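Local structure of cytolethal distending toxin protein C (Haemophilus ducreyi, 1SR4) at residues His39-Leu42 and Ser43-Glu47; Ile49-Lys52 and Gly53-Glu57; Ile107-Leu111 and Leu112-Ile116; Ile116-Asp120 and Phe121-Lys125. The protein forms, with subunit A and the DNase I-like subunit B, a tripartite bacterial genotoxin, and as a ricin-like subunit probably binds carbohydrate. All blocks are in the same frame, centred on the assembly; numbering follows the deposited sequence.

Contact 1: residues His39-Leu42 and Ser43-Glu47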
loop_
_atom_site.group_PDB
_atom_site.type_symbol
_atom_site.label_atom_id
_atom_site.label_comp_id
_atom_site.label_asym_id
_atom_site.label_seq_id
_atom_site.Cartn_x
_atom_site.Cartn_y
_atom_site.Cartn_z
ATOM N N HIS C 39 -7.580 25.831 -13.871
ATOM C CA HIS C 39 -8.207 24.823 -14.718
ATOM C C HIS C 39 -7.193 23.848 -15.310
ATOM O O HIS C 39 -7.547 22.983 -16.103
ATOM C CB HIS C 39 -9.044 25.498 -15.818
ATOM C CG HIS C 39 -10.089 26.440 -15.291
ATOM N ND1 HIS C 39 -10.945 26.106 -14.260
ATOM C CD2 HIS C 39 -10.410 27.711 -15.646
ATOM C CE1 HIS C 39 -11.745 27.128 -14.001
ATOM N NE2 HIS C 39 -11.441 28.114 -14.828
ATOM N N ASN C 40 -5.930 23.987 -14.915
ATOM C CA ASN C 40 -4.867 23.083 -15.377
ATOM C C ASN C 40 -4.772 22.028 -14.273
ATOM O O ASN C 40 -4.760 22.374 -13.092
ATOM C CB ASN C 40 -3.543 23.827 -15.489
ATOM C CG ASN C 40 -2.409 22.931 -15.941
ATOM O OD1 ASN C 40 -2.317 21.773 -15.529
ATOM N ND2 ASN C 40 -1.525 23.469 -16.781
ATOM N N TYR C 41 -4.699 20.748 -14.631
ATOM C CA TYR C 41 -4.672 19.738 -13.588
ATOM C C TYR C 41 -3.473 19.798 -12.632
ATOM O O TYR C 41 -3.591 19.406 -11.461
ATOM C CB TYR C 41 -4.878 18.330 -14.190
ATOM C CG TYR C 41 -3.765 17.739 -15.040
ATOM C CD1 TYR C 41 -2.708 17.047 -14.451
ATOM C CD2 TYR C 41 -3.822 17.791 -16.439
ATOM C CE1 TYR C 41 -1.740 16.410 -15.219
ATOM C CE2 TYR C 41 -2.851 17.156 -17.224
ATOM C CZ TYR C 41 -1.817 16.465 -16.604
ATOM O OH TYR C 41 -0.874 15.794 -17.355
ATOM N N LEU C 42 -2.338 20.315 -13.092
ATOM C CA LEU C 42 -1.178 20.405 -12.207
ATOM C C LEU C 42 -1.442 21.291 -10.986
ATOM O O LEU C 42 -0.677 21.270 -10.023
ATOM C CB LEU C 42 0.068 20.908 -12.964
ATOM C CG LEU C 42 0.707 19.922 -13.953
ATOM C CD1 LEU C 42 1.967 20.563 -14.538
ATOM C CD2 LEU C 42 1.055 18.588 -13.262
ATOM N N SER C 43 -2.522 22.069 -11.026
ATOM C CA SER C 43 -2.861 22.914 -9.896
ATOM C C SER C 43 -3.373 22.067 -8.729
ATOM O O SER C 43 -3.530 22.576 -7.617
ATOM C CB SER C 43 -3.925 23.943 -10.288
ATOM O OG SER C 43 -5.140 23.314 -10.636
ATOM N N THR C 44 -3.640 20.784 -8.983
ATOM C CA THR C 44 -4.130 19.889 -7.930
ATOM C C THR C 44 -3.065 18.895 -7.474
ATOM O O THR C 44 -3.324 18.058 -6.593
ATOM C CB THR C 44 -5.356 19.063 -8.383
ATOM O OG1 THR C 44 -4.966 18.187 -9.450
ATOM C CG2 THR C 44 -6.491 19.974 -8.861
ATOM N N HIS C 45 -1.871 18.993 -8.066
ATOM C CA HIS C 45 -0.757 18.095 -7.741
ATOM C C HIS C 45 0.245 18.673 -6.750
ATOM O O HIS C 45 0.516 19.879 -6.751
ATOM C CB HIS C 45 0.048 17.725 -8.999
ATOM C CG HIS C 45 -0.690 16.866 -9.978
ATOM N ND1 HIS C 45 -0.040 16.021 -10.851
ATOM C CD2 HIS C 45 -2.011 16.741 -10.247
ATOM C CE1 HIS C 45 -0.929 15.414 -11.619
ATOM N NE2 HIS C 45 -2.132 15.833 -11.275
ATOM N N TRP C 46 0.802 17.783 -5.932
ATOM C CA TRP C 46 1.829 18.109 -4.949
ATOM C C TRP C 46 2.805 16.955 -4.915
ATOM O O TRP C 46 2.433 15.802 -5.188
ATOM C CB TRP C 46 1.254 18.245 -3.539
ATOM C CG TRP C 46 0.190 19.276 -3.415
ATOM C CD1 TRP C 46 -1.157 19.083 -3.503
ATOM C CD2 TRP C 46 0.383 20.670 -3.164
ATOM N NE1 TRP C 46 -1.816 20.279 -3.316
ATOM C CE2 TRP C 46 -0.890 21.266 -3.104
ATOM C CE3 TRP C 46 1.514 21.471 -2.976
ATOM C CZ2 TRP C 46 -1.069 22.635 -2.868
ATOM C CZ3 TRP C 46 1.342 22.817 -2.737
ATOM C CH2 TRP C 46 0.058 23.390 -2.683
ATOM N N GLU C 47 4.052 17.270 -4.586
ATOM C CA GLU C 47 5.084 16.263 -4.422
ATOM C C GLU C 47 5.197 16.127 -2.913
ATOM O O GLU C 47 5.289 17.131 -2.192
ATOM C CB GLU C 47 6.414 16.740 -5.007
ATOM C CG GLU C 47 6.330 16.977 -6.512
ATOM C CD GLU C 47 7.600 17.570 -7.084
ATOM O OE1 GLU C 47 8.372 18.187 -6.313
ATOM O OE2 GLU C 47 7.812 17.433 -8.308
HETATM O O HOH W 1 1.880 21.218 -8.568
#
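Y41 and L42 meet S43, T44 and H45 within a single 3-10 turn, residues 41-44, that leads into strand 46-50 of the beta-trefoil domain. The close packing is on the backbone side. N40 O receives both S43 N, at 3.1 Å, and S43 OG, at 2.7 Å; the hydroxyl comes almost in line with the carbonyl bond, while the amide sits well above the carbonyl plane. One residue on the pattern repeats: Y41 O takes T44 N from above its plane and T44 OG1 in its plane at 2.7 Å. Both hydroxyls can reach back because S43 OG and T44 OG1 each lie between their own backbone N and carbonyl carbon (chi1 64° in both). N40 OD1 accepts from L42 N, an Asx turn at the start of the 3-10 segment.

The looser side is that of Y41, exposed, and L42, partly so. The Y41 ring brings an edge near H45, Y41 CD1 lying 3.4 Å from H45 NE2, in an oblique pair with planes at 49°. L42 lays CD2 over one face of the imidazole, a CH-pi contact 4.1 Å from the ring centre. That imidazole is itself buried, its rotation fixed through NE2 to F150 O and ND1 to R19. Water 1 bridges two backbone carbonyls, donating to L42 O at 2.9 Å and H45 O at 2.6 Å.

Contact 2: residues Ile49-Lys52 and Gly53-Glu57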
loop_
_atom_site.group_PDB
_atom_site.type_symbol
_atom_site.label_atom_id
_atom_site.label_comp_id
_atom_site.label_asym_id
_atom_site.label_seq_id
_atom_site.Cartn_x
_atom_site.Cartn_y
_atom_site.Cartn_z
ATOM N N ILE C 49 7.265 15.374 0.195
ATOM C CA ILE C 49 8.657 15.222 0.602
ATOM C C ILE C 49 8.775 15.217 2.125
ATOM O O ILE C 49 8.064 15.946 2.811
ATOM C CB ILE C 49 9.545 16.344 -0.006
ATOM C CG1 ILE C 49 9.114 17.708 0.516
ATOM C CG2 ILE C 49 9.431 16.347 -1.533
ATOM C CD1 ILE C 49 9.832 18.103 1.787
ATOM N N ASP C 50 9.662 14.387 2.659
ATOM C CA ASP C 50 9.817 14.311 4.108
ATOM C C ASP C 50 10.734 15.398 4.634
ATOM O O ASP C 50 11.782 15.653 4.054
ATOM C CB ASP C 50 10.382 12.949 4.524
ATOM C CG ASP C 50 9.431 11.809 4.218
ATOM O OD1 ASP C 50 8.298 12.087 3.773
ATOM O OD2 ASP C 50 9.808 10.640 4.423
ATOM N N TYR C 51 10.342 16.026 5.737
ATOM C CA TYR C 51 11.165 17.062 6.340
ATOM C C TYR C 51 12.184 16.406 7.275
ATOM O O TYR C 51 11.820 15.623 8.154
ATOM C CB TYR C 51 10.307 18.047 7.121
ATOM C CG TYR C 51 11.117 19.202 7.625
ATOM C CD1 TYR C 51 11.783 20.043 6.734
ATOM C CD2 TYR C 51 11.263 19.430 8.980
ATOM C CE1 TYR C 51 12.580 21.089 7.190
ATOM C CE2 TYR C 51 12.063 20.471 9.448
ATOM C CZ TYR C 51 12.717 21.295 8.548
ATOM O OH TYR C 51 13.499 22.334 9.012
ATOM N N LYS C 52 13.459 16.737 7.091
ATOM C CA LYS C 52 14.523 16.128 7.876
ATOM C C LYS C 52 15.054 16.933 9.060
ATOM O O LYS C 52 15.864 16.421 9.834
ATOM C CB LYS C 52 15.693 15.773 6.954
ATOM C CG LYS C 52 15.281 15.075 5.657
ATOM C CD LYS C 52 14.451 13.820 5.915
ATOM C CE LYS C 52 15.256 12.725 6.606
ATOM N NZ LYS C 52 16.322 12.165 5.736
ATOM N N GLY C 53 14.601 18.174 9.209
ATOM C CA GLY C 53 15.066 18.999 10.315
ATOM C C GLY C 53 14.548 18.505 11.650
ATOM O O GLY C 53 13.507 17.852 11.714
ATOM N N LYS C 54 15.249 18.843 12.729
ATOM C CA LYS C 54 14.852 18.378 14.054
ATOM C C LYS C 54 14.302 19.443 15.001
ATOM O O LYS C 54 14.161 19.194 16.195
ATOM C CB LYS C 54 16.041 17.675 14.723
ATOM C CG LYS C 54 16.565 16.469 13.946
ATOM C CD LYS C 54 15.492 15.392 13.818
ATOM C CE LYS C 54 15.852 14.367 12.758
ATOM N NZ LYS C 54 17.241 13.865 12.931
ATOM N N GLU C 55 13.956 20.613 14.484
ATOM C CA GLU C 55 13.471 21.667 15.362
ATOM C C GLU C 55 12.024 21.568 15.818
ATOM O O GLU C 55 11.595 22.357 16.657
ATOM C CB GLU C 55 13.686 23.036 14.715
ATOM C CG GLU C 55 12.890 23.249 13.449
ATOM C CD GLU C 55 13.622 22.765 12.212
ATOM O OE1 GLU C 55 14.152 21.639 12.228
ATOM O OE2 GLU C 55 13.662 23.518 11.220
ATOM N N TYR C 56 11.270 20.605 15.292
ATOM C CA TYR C 56 9.859 20.474 15.655
ATOM C C TYR C 56 9.546 19.153 16.354
ATOM O O TYR C 56 8.411 18.663 16.287
ATOM C CB TYR C 56 8.977 20.597 14.397
ATOM C CG TYR C 56 9.245 21.830 13.553
ATOM C CD1 TYR C 56 8.971 23.105 14.038
ATOM C CD2 TYR C 56 9.801 21.719 12.283
ATOM C CE1 TYR C 56 9.251 24.251 13.280
ATOM C CE2 TYR C 56 10.087 22.860 11.512
ATOM C CZ TYR C 56 9.815 24.120 12.017
ATOM O OH TYR C 56 10.140 25.245 11.283
ATOM N N GLU C 57 10.520 18.571 17.037
ATOM C CA GLU C 57 10.254 17.295 17.681
ATOM C C GLU C 57 9.337 17.338 18.899
ATOM O O GLU C 57 8.648 16.361 19.177
ATOM C CB GLU C 57 11.559 16.595 18.064
ATOM C CG GLU C 57 12.375 16.181 16.857
ATOM C CD GLU C 57 11.605 15.250 15.921
ATOM O OE1 GLU C 57 11.309 14.119 16.347
ATOM O OE2 GLU C 57 11.297 15.653 14.768
HETATM O O HOH W 2 12.700 15.392 10.832
#
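The loop that leaves strand 46-50 of the beta-trefoil folds back on its first tyrosine, Y51, and ends in a type I beta turn from K54 to E57. Y51 OH donates to E55 OE2 at 2.5 Å, a short bond. The carboxylate oxygen is met on its syn side, with the hydroxyl 33° out of the carboxylate plane. Seen from the ring, the acid lies at the edge near the ring plane, and the two flat groups are turned 65° apart. E55 gets there by folding: its CG stands between the backbone N and the carbonyl carbon (chi1 65°), and a bend at chi2 carries the carboxylate toward the tyrosine.

The chain between them runs across one face of the Y51 ring, where G53 N lies 3.4 Å from Y51 CE2, offset toward the rim. The Y56 ring also reaches Y51, Y56 CE2 lying 3.7 Å from Y51 CE2, in an oblique pairing of rings. The CG of E55 also sits over the centre of the Y56 ring, while Y56 OH bonds to D91 and T90. Water 2 ties the backbone across the bend, donating to Y51 O at 2.8 Å and to G53 O at 2.7 Å.

At the strand end, D50 and K52 bond to the chain of cytolethal distending toxin protein B, K52 NZ to S16 O of that chain. Within the loop, the hydrogen bond from Y51 OH to the carboxylate of the exposed E55 would probably help to stabilise its negative charge while fixing the loop against the Y51 ring.

Contact 3: residues Ile107-Leu111 and Leu112-Ile116; sequences IKDAL and LGFCI
I107-L111 and L112-I116 run nearly antiparallel, 157° apart, with K108 bridged to C115 at a CA-CA distance of 4.3 Å. I116 N donates to I107 O at 2.8 Å. At the reversal, G113 N reaches D109 O at 3.1 Å, and G113 itself has positive phi (75°), a conformation that residues other than glycine rarely adopt and that lets the chain turn back here.

The side chain of D109 holds the turn from within. Its CG lies between the backbone N and the carbonyl carbon (chi1 66°), which directs both oxygens at the returning chain: OD1 takes F114 N at 2.7 Å nearly along its C-O axis, and OD2 takes L112 N, also at 2.7 Å, from above the carboxylate plane. Two backbone amides thus bind the buried carboxylate, which would probably favour its charged form. The segment joins strands 105-109 and 115-117 of the beta-trefoil, whose interior receives I107 and I116; I107 CG2 touches I116 CD1 at 3.7 Å, next to F95.

K108 bends at chi3 and runs its CD past C115 SG, at 3.9 Å, before NZ pairs with D61. C115 is disulfide-bonded to C129, and water 3 accepts from I107 N beside I116 O.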
loop_
_atom_site.group_PDB
_atom_site.type_symbol
_atom_site.label_atom_id
_atom_site.label_comp_id
_atom_site.label_asym_id
_atom_site.label_seq_id
_atom_site.Cartn_x
_atom_site.Cartn_y
_atom_site.Cartn_z
ATOM N N ILE C 107 -3.813 16.009 9.778
ATOM C CA ILE C 107 -2.603 16.740 9.425
ATOM C C ILE C 107 -2.426 17.925 10.357
ATOM O O ILE C 107 -3.321 18.768 10.467
ATOM C CB ILE C 107 -2.637 17.278 7.977
ATOM C CG1 ILE C 107 -2.835 16.125 6.987
ATOM C CG2 ILE C 107 -1.317 18.010 7.675
ATOM C CD1 ILE C 107 -2.933 16.568 5.522
ATOM N N LYS C 108 -1.287 17.982 11.042
ATOM C CA LYS C 108 -1.026 19.104 11.932
ATOM C C LYS C 108 0.119 19.933 11.381
ATOM O O LYS C 108 0.878 19.458 10.524
ATOM C CB LYS C 108 -0.657 18.604 13.341
ATOM C CG LYS C 108 -1.732 17.736 13.972
ATOM C CD LYS C 108 -1.714 17.816 15.486
ATOM C CE LYS C 108 -0.823 16.766 16.104
ATOM N NZ LYS C 108 -0.913 16.822 17.600
ATOM N N ASP C 109 0.228 21.183 11.838
ATOM C CA ASP C 109 1.353 22.012 11.429
ATOM C C ASP C 109 2.441 21.646 12.451
ATOM O O ASP C 109 2.141 21.309 13.608
ATOM C CB ASP C 109 1.006 23.513 11.471
ATOM C CG ASP C 109 0.749 24.026 12.877
ATOM O OD1 ASP C 109 -0.172 23.510 13.554
ATOM O OD2 ASP C 109 1.475 24.954 13.304
ATOM N N ALA C 110 3.695 21.665 12.020
ATOM C CA ALA C 110 4.794 21.299 12.894
ATOM C C ALA C 110 5.066 22.316 13.982
ATOM O O ALA C 110 5.440 21.949 15.090
ATOM C CB ALA C 110 6.066 21.070 12.072
ATOM N N LEU C 111 4.881 23.590 13.671
ATOM C CA LEU C 111 5.166 24.646 14.635
ATOM C C LEU C 111 4.229 24.731 15.841
ATOM O O LEU C 111 4.694 24.764 16.980
ATOM C CB LEU C 111 5.181 26.013 13.944
ATOM C CG LEU C 111 5.516 27.178 14.890
ATOM C CD1 LEU C 111 7.008 27.138 15.231
ATOM C CD2 LEU C 111 5.183 28.494 14.242
ATOM N N LEU C 112 2.919 24.744 15.592
ATOM C CA LEU C 112 1.937 24.900 16.663
ATOM C C LEU C 112 1.240 23.640 17.139
ATOM O O LEU C 112 0.646 23.630 18.229
ATOM C CB LEU C 112 0.862 25.899 16.222
ATOM C CG LEU C 112 1.340 27.296 15.811
ATOM C CD1 LEU C 112 0.196 28.055 15.140
ATOM C CD2 LEU C 112 1.841 28.048 17.028
ATOM N N GLY C 113 1.288 22.585 16.328
ATOM C CA GLY C 113 0.615 21.364 16.713
ATOM C C GLY C 113 -0.893 21.491 16.543
ATOM O O GLY C 113 -1.650 20.769 17.188
ATOM N N PHE C 114 -1.333 22.419 15.694
ATOM C CA PHE C 114 -2.761 22.611 15.415
ATOM C C PHE C 114 -3.134 21.638 14.286
ATOM O O PHE C 114 -2.252 21.144 13.584
ATOM C CB PHE C 114 -3.050 24.033 14.925
ATOM C CG PHE C 114 -3.055 25.088 16.006
ATOM C CD1 PHE C 114 -2.621 24.814 17.293
ATOM C CD2 PHE C 114 -3.473 26.382 15.708
ATOM C CE1 PHE C 114 -2.592 25.811 18.266
ATOM C CE2 PHE C 114 -3.448 27.387 16.674
ATOM C CZ PHE C 114 -3.006 27.096 17.954
ATOM N N CYS C 115 -4.432 21.394 14.094
ATOM C CA CYS C 115 -4.916 20.476 13.054
ATOM C C CYS C 115 -5.529 21.214 11.863
ATOM O O CYS C 115 -6.208 22.219 12.028
ATOM C CB CYS C 115 -6.004 19.549 13.619
ATOM S SG CYS C 115 -5.523 18.286 14.842
ATOM N N ILE C 116 -5.308 20.701 10.656
ATOM C CA ILE C 116 -5.896 21.301 9.467
ATOM C C ILE C 116 -7.277 20.678 9.323
ATOM O O ILE C 116 -7.415 19.457 9.318
ATOM C CB ILE C 116 -5.082 20.961 8.191
ATOM C CG1 ILE C 116 -3.683 21.568 8.294
ATOM C CG2 ILE C 116 -5.829 21.460 6.943
ATOM C CD1 ILE C 116 -2.834 21.366 7.032
HETATM O O HOH W 3 -6.359 17.185 10.468
#

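Contact 4: residues Ile116-Asp120 and Phe121-Lys125; sequences ITSHD and FDDLK
D123 meets S118 and H119 through two different oxygens. Its backbone O accepts S118 OG at 2.6 Å, in the carbonyl plane, and its carboxylate OD2 accepts H119 N at 2.8 Å on the anti lone pair, a nearly straight bond (169°). S118 OG reaches this carbonyl because it is anti to its own backbone N (chi1 -177°), beside its carbonyl carbon. The H119 and D123 side chains run side by side, pointing the same way, with ring and carboxylate planes 53° apart.

These bonds lie between a type II turn, D120 to D123, and the paired strand ends of a beta hairpin joining strands 115-117 and 125-127 in the beta-trefoil. On the strand side, T117 and K125 form an antiparallel hydrogen-bonded pair: T117 N to K125 O at 2.9 Å and K125 N to T117 O at 3.1 Å. On the turn side, D123 N reaches D120 O at 3.0 Å.

Further out, D123 OD1 forms a long salt bridge with K125 NZ, at 3.5 Å, so OD1 has a distant charged partner while OD2 takes the amide. L124 sends CD1 to I116 CG2, and both residues pack on F77. T117 OG1 bonds to E127, while F121, at the exposed tip, packs against Y89 of the chain of subunit A.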
loop_
_atom_site.group_PDB
_atom_site.type_symbol
_atom_site.label_atom_id
_atom_site.label_comp_id
_atom_site.label_asym_id
_atom_site.label_seq_id
_atom_site.Cartn_x
_atom_site.Cartn_y
_atom_site.Cartn_z
ATOM N N ILE C 116 -5.308 20.701 10.656
ATOM C CA ILE C 116 -5.896 21.301 9.467
ATOM C C ILE C 116 -7.277 20.678 9.323
ATOM O O ILE C 116 -7.415 19.457 9.318
ATOM C CB ILE C 116 -5.082 20.961 8.191
ATOM C CG1 ILE C 116 -3.683 21.568 8.294
ATOM C CG2 ILE C 116 -5.829 21.460 6.943
ATOM C CD1 ILE C 116 -2.834 21.366 7.032
ATOM N N THR C 117 -8.302 21.507 9.198
ATOM C CA THR C 117 -9.662 20.989 9.066
ATOM C C THR C 117 -10.381 21.658 7.900
ATOM O O THR C 117 -9.969 22.723 7.427
ATOM C CB THR C 117 -10.506 21.271 10.336
ATOM O OG1 THR C 117 -10.610 22.689 10.529
ATOM C CG2 THR C 117 -9.874 20.636 11.559
ATOM N N SER C 118 -11.439 21.012 7.425
ATOM C CA SER C 118 -12.262 21.567 6.359
ATOM C C SER C 118 -13.686 21.089 6.639
ATOM O O SER C 118 -13.991 19.913 6.451
ATOM C CB SER C 118 -11.808 21.073 4.992
ATOM O OG SER C 118 -12.586 21.683 3.977
ATOM N N HIS C 119 -14.544 22.002 7.086
ATOM C CA HIS C 119 -15.937 21.687 7.429
ATOM C C HIS C 119 -16.946 22.002 6.340
ATOM O O HIS C 119 -18.142 21.743 6.504
ATOM C CB HIS C 119 -16.367 22.481 8.671
ATOM C CG HIS C 119 -15.754 22.004 9.948
ATOM N ND1 HIS C 119 -14.528 22.446 10.400
ATOM C CD2 HIS C 119 -16.204 21.129 10.876
ATOM C CE1 HIS C 119 -14.253 21.866 11.556
ATOM N NE2 HIS C 119 -15.253 21.061 11.866
ATOM N N ASP C 120 -16.491 22.574 5.237
ATOM C CA ASP C 120 -17.419 22.956 4.185
ATOM C C ASP C 120 -16.648 23.381 2.941
ATOM O O ASP C 120 -15.415 23.493 2.982
ATOM C CB ASP C 120 -18.302 24.101 4.708
ATOM C CG ASP C 120 -19.421 24.491 3.742
ATOM O OD1 ASP C 120 -19.967 23.616 3.029
ATOM O OD2 ASP C 120 -19.773 25.691 3.719
ATOM N N PHE C 121 -17.371 23.604 1.843
ATOM C CA PHE C 121 -16.763 24.023 0.578
ATOM C C PHE C 121 -15.739 25.130 0.752
ATOM O O PHE C 121 -15.981 26.114 1.448
ATOM C CB PHE C 121 -17.825 24.547 -0.407
ATOM C CG PHE C 121 -18.748 23.491 -0.937
ATOM C CD1 PHE C 121 -18.350 22.671 -1.992
ATOM C CD2 PHE C 121 -20.018 23.315 -0.388
ATOM C CE1 PHE C 121 -19.198 21.692 -2.496
ATOM C CE2 PHE C 121 -20.883 22.332 -0.887
ATOM C CZ PHE C 121 -20.466 21.521 -1.942
ATOM N N ASP C 122 -14.590 24.960 0.116
ATOM C CA ASP C 122 -13.561 25.974 0.150
ATOM C C ASP C 122 -13.258 26.574 1.542
ATOM O O ASP C 122 -12.863 27.736 1.656
ATOM C CB ASP C 122 -13.963 27.036 -0.880
ATOM C CG ASP C 122 -14.329 26.406 -2.234
ATOM O OD1 ASP C 122 -13.432 25.817 -2.876
ATOM O OD2 ASP C 122 -15.506 26.463 -2.656
ATOM N N ASP C 123 -13.442 25.761 2.587
ATOM C CA ASP C 123 -13.147 26.139 3.976
ATOM C C ASP C 123 -11.875 25.366 4.328
ATOM O O ASP C 123 -11.813 24.155 4.153
ATOM C CB ASP C 123 -14.274 25.699 4.928
ATOM C CG ASP C 123 -13.867 25.768 6.411
ATOM O OD1 ASP C 123 -13.671 26.885 6.931
ATOM O OD2 ASP C 123 -13.738 24.704 7.065
ATOM N N LEU C 124 -10.857 26.062 4.804
ATOM C CA LEU C 124 -9.613 25.401 5.152
ATOM C C LEU C 124 -8.941 26.205 6.239
ATOM O O LEU C 124 -8.531 27.336 6.012
ATOM C CB LEU C 124 -8.694 25.319 3.929
ATOM C CG LEU C 124 -7.452 24.428 4.044
ATOM C CD1 LEU C 124 -7.888 22.980 4.190
ATOM C CD2 LEU C 124 -6.573 24.570 2.802
ATOM N N LYS C 125 -8.830 25.628 7.427
ATOM C CA LYS C 125 -8.189 26.343 8.508
ATOM C C LYS C 125 -7.340 25.446 9.378
ATOM O O LYS C 125 -7.423 24.220 9.299
ATOM C CB LYS C 125 -9.229 27.074 9.352
ATOM C CG LYS C 125 -10.483 26.286 9.627
ATOM C CD LYS C 125 -11.613 27.213 10.090
ATOM C CE LYS C 125 -11.922 28.279 9.042
ATOM N NZ LYS C 125 -13.027 29.202 9.452
#

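All four contacts are turns or strand ends of one beta-trefoil domain, in order along the chain, contacts 3 and 4 sharing I116. Contacts 1 and 2 lie at the two ends of strand 46-50, their centres 25 Å apart on opposite sides of the chain's centre. Contacts 2 and 3 touch directly: Y56 CG lies 3.6 Å from A110 CB, so the loop after strand 46-50 packs on the turn after strand 105-109. Contact 4 continues from contact 3, with centres 14 Å apart. The partner subunits differ: contact 2 reaches protein B, while contact 4 reaches subunit A through F121, their centres about 25 Å apart, whereas contacts 1 and 3 touch neither.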